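Local atomic coordinates of nicotinate-nucleotide pyrophosphorylase (Francisella tularensis subsp. tularensis, PDB entry 3TQV), a protein that probably converts quinolinate and 5-phospho-alpha-D-ribose 1-diphosphate to nicotinate ribonucleotide, carbon dioxide and diphosphate, a step in NAD(+) biosynthesis. Residues B[123-126]-B[127-131]; B[249-252]-B[253-257]. All blocks are in the same frame, centred on the assembly; numbering follows the deposited sequence.

Interaction 1 (B[123-126]-B[127-131]); sequences VTNK and LVKLI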
loop_
_atom_site.group_PDB
_atom_site.type_symbol
_atom_site.label_atom_id
_atom_site.label_comp_id
_atom_site.label_asym_id
_atom_site.label_seq_id
_atom_site.Cartn_x
_atom_site.Cartn_y
_atom_site.Cartn_z
ATOM N N VAL B 123 10.977 -5.934 3.010
ATOM C CA VAL B 123 10.430 -6.381 4.293
ATOM C C VAL B 123 10.605 -7.888 4.422
ATOM O O VAL B 123 11.023 -8.411 5.453
ATOM C CB VAL B 123 8.908 -6.157 4.387
ATOM C CG1 VAL B 123 8.447 -6.417 5.806
ATOM C CG2 VAL B 123 8.545 -4.778 3.928
ATOM N N THR B 124 10.236 -8.581 3.358
ATOM C CA THR B 124 10.246 -10.020 3.372
ATOM C C THR B 124 11.675 -10.451 3.651
ATOM O O THR B 124 11.959 -11.099 4.666
ATOM C CB THR B 124 9.749 -10.571 2.022
ATOM O OG1 THR B 124 8.482 -9.979 1.722
ATOM C CG2 THR B 124 9.622 -12.097 2.057
ATOM N N ASN B 125 12.586 -10.043 2.774
ATOM C CA ASN B 125 13.959 -10.415 2.986
ATOM C C ASN B 125 14.466 -10.209 4.423
ATOM O O ASN B 125 15.141 -11.089 4.971
ATOM C CB ASN B 125 14.898 -9.764 1.978
ATOM C CG ASN B 125 16.241 -10.452 1.952
ATOM O OD1 ASN B 125 16.311 -11.653 1.685
ATOM N ND2 ASN B 125 17.309 -9.717 2.263
ATOM N N LYS B 126 14.170 -9.069 5.039
ATOM C CA LYS B 126 14.564 -8.922 6.436
ATOM C C LYS B 126 14.151 -10.148 7.256
ATOM O O LYS B 126 14.997 -10.862 7.781
ATOM C CB LYS B 126 14.028 -7.625 7.058
ATOM C CG LYS B 126 15.016 -6.466 6.983
ATOM C CD LYS B 126 14.318 -5.151 6.619
ATOM C CE LYS B 126 15.305 -4.070 6.173
ATOM N NZ LYS B 126 14.583 -2.904 5.558
ATOM N N LEU B 127 12.851 -10.396 7.348
ATOM C CA LEU B 127 12.342 -11.535 8.107
ATOM C C LEU B 127 13.069 -12.806 7.733
ATOM O O LEU B 127 13.431 -13.580 8.600
ATOM C CB LEU B 127 10.841 -11.713 7.882
ATOM C CG LEU B 127 10.029 -10.497 8.330
ATOM C CD1 LEU B 127 8.617 -10.892 8.672
ATOM C CD2 LEU B 127 10.694 -9.868 9.536
ATOM N N VAL B 128 13.296 -13.011 6.440
ATOM C CA VAL B 128 13.969 -14.215 5.978
ATOM C C VAL B 128 15.389 -14.321 6.529
ATOM O O VAL B 128 15.774 -15.359 7.077
ATOM C CB VAL B 128 13.971 -14.345 4.434
ATOM C CG1 VAL B 128 14.458 -15.732 4.027
ATOM C CG2 VAL B 128 12.580 -14.122 3.882
ATOM N N LYS B 129 16.174 -13.262 6.400
ATOM C CA LYS B 129 17.506 -13.308 6.983
ATOM C C LYS B 129 17.425 -13.569 8.492
ATOM O O LYS B 129 18.292 -14.242 9.066
ATOM C CB LYS B 129 18.321 -12.052 6.655
ATOM C CG LYS B 129 18.649 -11.890 5.152
ATOM C CD LYS B 129 19.684 -12.929 4.630
ATOM C CE LYS B 129 19.121 -13.883 3.521
ATOM N NZ LYS B 129 18.395 -15.131 4.006
ATOM N N LEU B 130 16.370 -13.076 9.134
ATOM C CA LEU B 130 16.229 -13.284 10.578
ATOM C C LEU B 130 16.119 -14.760 10.943
ATOM O O LEU B 130 16.478 -15.154 12.052
ATOM C CB LEU B 130 15.044 -12.500 11.158
ATOM C CG LEU B 130 15.307 -11.005 11.380
ATOM C CD1 LEU B 130 14.099 -10.302 12.006
ATOM C CD2 LEU B 130 16.558 -10.795 12.234
ATOM N N ILE B 131 15.625 -15.569 10.012
ATOM C CA ILE B 131 15.324 -16.961 10.316
ATOM C C ILE B 131 16.103 -17.904 9.421
ATOM O O ILE B 131 15.693 -19.048 9.212
ATOM C CB ILE B 131 13.810 -17.285 10.189
ATOM C CG1 ILE B 131 13.378 -17.380 8.723
ATOM C CG2 ILE B 131 12.946 -16.263 10.962
ATOM C CD1 ILE B 131 11.981 -17.972 8.557
#
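The carbonyls of V123, T124, N125 and K126 accept the N-H groups of L127, V128, K129 and L130. These four i to i+4 bonds belong to the last turns of helix 100-130. L127 N to V123 O is the longest at 3.3 Å. K129 N to N125 O is 2.8 Å and almost straight, at 174°. L130 N to K126 O, 2.9 Å, is more bent, at 151°. All four carbonyls of 123-126 and all four N-H groups of 127-130 are thus satisfied within the helix.

Past L130 the pattern changes. I131 N bonds to V128 O at 2.9 Å and only weakly to L127 O. K129 O accepts from the hydroxyl of S132.

T124 supplies a side-chain donor as well. Its OG1 lies beside the backbone N (chi1 -53°) and bonds back to T120 O one turn earlier. The same torsion sets T124 CG2 anti to the backbone N and side by side with V128 CG2, 4.0 Å away. L127 CG lies 3.7 Å from V123 O. On the exposed flank, K129 CG lies 3.6 Å from the backbone N125 O, and the side chains of N125 and K129 cross obliquely.

The other flank is covered by the fold. T124, L127 and V128 pack on L138 of strand 137-139. V123, T124 and L127 meet I272 of helix 271-274. L127 and I131 rest on I256 of helix 256-260.

Interaction 2 (B[249-252]-B[253-257]); sequences GNID and RNSIV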
loop_
_atom_site.group_PDB
_atom_site.type_symbol
_atom_site.label_atom_id
_atom_site.label_comp_id
_atom_site.label_asym_id
_atom_site.label_seq_id
_atom_site.Cartn_x
_atom_site.Cartn_y
_atom_site.Cartn_z
ATOM N N GLY B 249 0.022 -15.564 14.350
ATOM C CA GLY B 249 -0.200 -14.899 15.622
ATOM C C GLY B 249 0.385 -13.505 15.592
ATOM O O GLY B 249 1.309 -13.201 16.344
ATOM N N ASN B 250 -0.154 -12.676 14.699
ATOM C CA ASN B 250 0.330 -11.317 14.451
ATOM C C ASN B 250 1.848 -11.193 14.562
ATOM O O ASN B 250 2.355 -10.489 15.427
ATOM C CB ASN B 250 -0.372 -10.329 15.397
ATOM C CG ASN B 250 -0.140 -8.872 15.014
ATOM O OD1 ASN B 250 0.233 -8.559 13.876
ATOM N ND2 ASN B 250 -0.370 -7.973 15.966
ATOM N N ILE B 251 2.565 -11.870 13.675
ATOM C CA ILE B 251 4.019 -11.978 13.777
ATOM C C ILE B 251 4.787 -10.857 13.066
ATOM O O ILE B 251 4.409 -10.423 11.977
ATOM C CB ILE B 251 4.475 -13.354 13.277
ATOM C CG1 ILE B 251 3.852 -14.435 14.165
ATOM C CG2 ILE B 251 5.978 -13.454 13.267
ATOM C CD1 ILE B 251 3.886 -15.827 13.565
ATOM N N ASP B 252 5.850 -10.386 13.716
ATOM C CA ASP B 252 6.713 -9.328 13.190
ATOM C C ASP B 252 8.201 -9.635 13.440
ATOM O O ASP B 252 8.553 -10.668 14.020
ATOM C CB ASP B 252 6.335 -7.962 13.800
ATOM C CG ASP B 252 6.539 -7.908 15.323
ATOM O OD1 ASP B 252 7.545 -7.333 15.784
ATOM O OD2 ASP B 252 5.692 -8.432 16.071
ATOM N N ARG B 253 9.061 -8.716 13.012
ATOM C CA ARG B 253 10.506 -8.847 13.166
ATOM C C ARG B 253 10.947 -9.091 14.605
ATOM O O ARG B 253 12.090 -9.477 14.860
ATOM C CB ARG B 253 11.196 -7.590 12.635
ATOM C CG ARG B 253 10.749 -6.323 13.334
ATOM C CD ARG B 253 11.241 -5.072 12.636
ATOM N NE ARG B 253 11.526 -4.031 13.615
ATOM C CZ ARG B 253 10.607 -3.461 14.389
ATOM N NH1 ARG B 253 9.332 -3.823 14.295
ATOM N NH2 ARG B 253 10.963 -2.525 15.260
ATOM N N ASN B 254 10.045 -8.867 15.548
ATOM C CA ASN B 254 10.389 -9.003 16.957
ATOM C C ASN B 254 9.920 -10.301 17.613
ATOM O O ASN B 254 10.339 -10.617 18.725
ATOM C CB ASN B 254 9.911 -7.783 17.750
ATOM C CG ASN B 254 10.698 -6.530 17.411
ATOM O OD1 ASN B 254 11.874 -6.413 17.754
ATOM N ND2 ASN B 254 10.055 -5.589 16.731
ATOM N N SER B 255 9.074 -11.060 16.920
ATOM C CA SER B 255 8.538 -12.292 17.489
ATOM C C SER B 255 8.901 -13.537 16.675
ATOM O O SER B 255 8.833 -14.664 17.177
ATOM C CB SER B 255 7.022 -12.185 17.645
ATOM O OG SER B 255 6.392 -12.063 16.388
ATOM N N ILE B 256 9.309 -13.321 15.426
ATOM C CA ILE B 256 9.535 -14.410 14.478
ATOM C C ILE B 256 10.640 -15.400 14.895
ATOM O O ILE B 256 10.481 -16.610 14.732
ATOM C CB ILE B 256 9.801 -13.859 13.067
ATOM C CG1 ILE B 256 9.827 -14.999 12.035
ATOM C CG2 ILE B 256 11.074 -13.039 13.071
ATOM C CD1 ILE B 256 9.889 -14.559 10.558
ATOM N N VAL B 257 11.732 -14.888 15.456
ATOM C CA VAL B 257 12.871 -15.718 15.857
ATOM C C VAL B 257 12.554 -16.717 16.972
ATOM O O VAL B 257 12.970 -17.884 16.920
ATOM C CB VAL B 257 14.056 -14.850 16.320
ATOM C CG1 VAL B 257 15.158 -15.721 16.939
ATOM C CG2 VAL B 257 14.584 -14.014 15.166
#
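D252 and S255 are joined by two bonds that fold the chain into a compact turn. D252 N donates to S255 OG over 3.2 Å, nearly straight. S255 N returns to D252 O over 3.0 Å. The serine hydroxyl sits between its own backbone N and carbonyl carbon (chi1 64°), which turns it toward the aspartate N-H.

D252 O takes two donors. I256 N arrives almost in line with the carbonyl, whereas S255 N stands well above the carbonyl plane. D252 OD1 is doubly held too. N254 N, 2.9 Å from D252 OD1, reaches it from above the carboxylate plane. N254 ND2, 3.2 Å from D252 OD1, meets it nearly along the C-O bond, with the oxygen close to the amide plane. The carboxylate and amide planes are 57° apart.

The apolar side is the tightly packed part. I251 CG2 lies 3.8 Å from I256 CB, the two side chains crossing at about a right angle, and 3.4 Å from S255 OG. Both isoleucines are buried against I267. The exposed side is looser. The guanidinium of R253 makes no salt bridge to D252; NH1 stays 4.2 Å from OD1, which lies well out of its plane. N254 ND2 lies over one face of this guanidinium, toward its rim.

The D252 OD1 to N254 N bond defines an Asx turn, here leading into helix 256-260. G249 and N250 belong to the predicted substrate site; a phosphate ion, probably from the crystallisation liquor, lies near N250. This loop follows strand 244-248 of the TIM-barrel-like domain, consistent with a barrel active-site loop.

How the interactions relate
From the N terminus, interaction 1 comes first, at the end of the long helix 100-130. Interaction 2 follows more than a hundred residues later, between strand 244-248 and helix 256-260. Each is one continuous piece of chain, so each closes only local turns. They lie in series and neither nest nor cross. In space they touch, and the centres of interactions 1 and 2 are about 11 Å apart. L127 CD2 lies 3.8 Å from R253 CA. L130 meets R253 and V257. The end of the long helix is thereby tied to a strand-to-helix connection of the C-terminal domain.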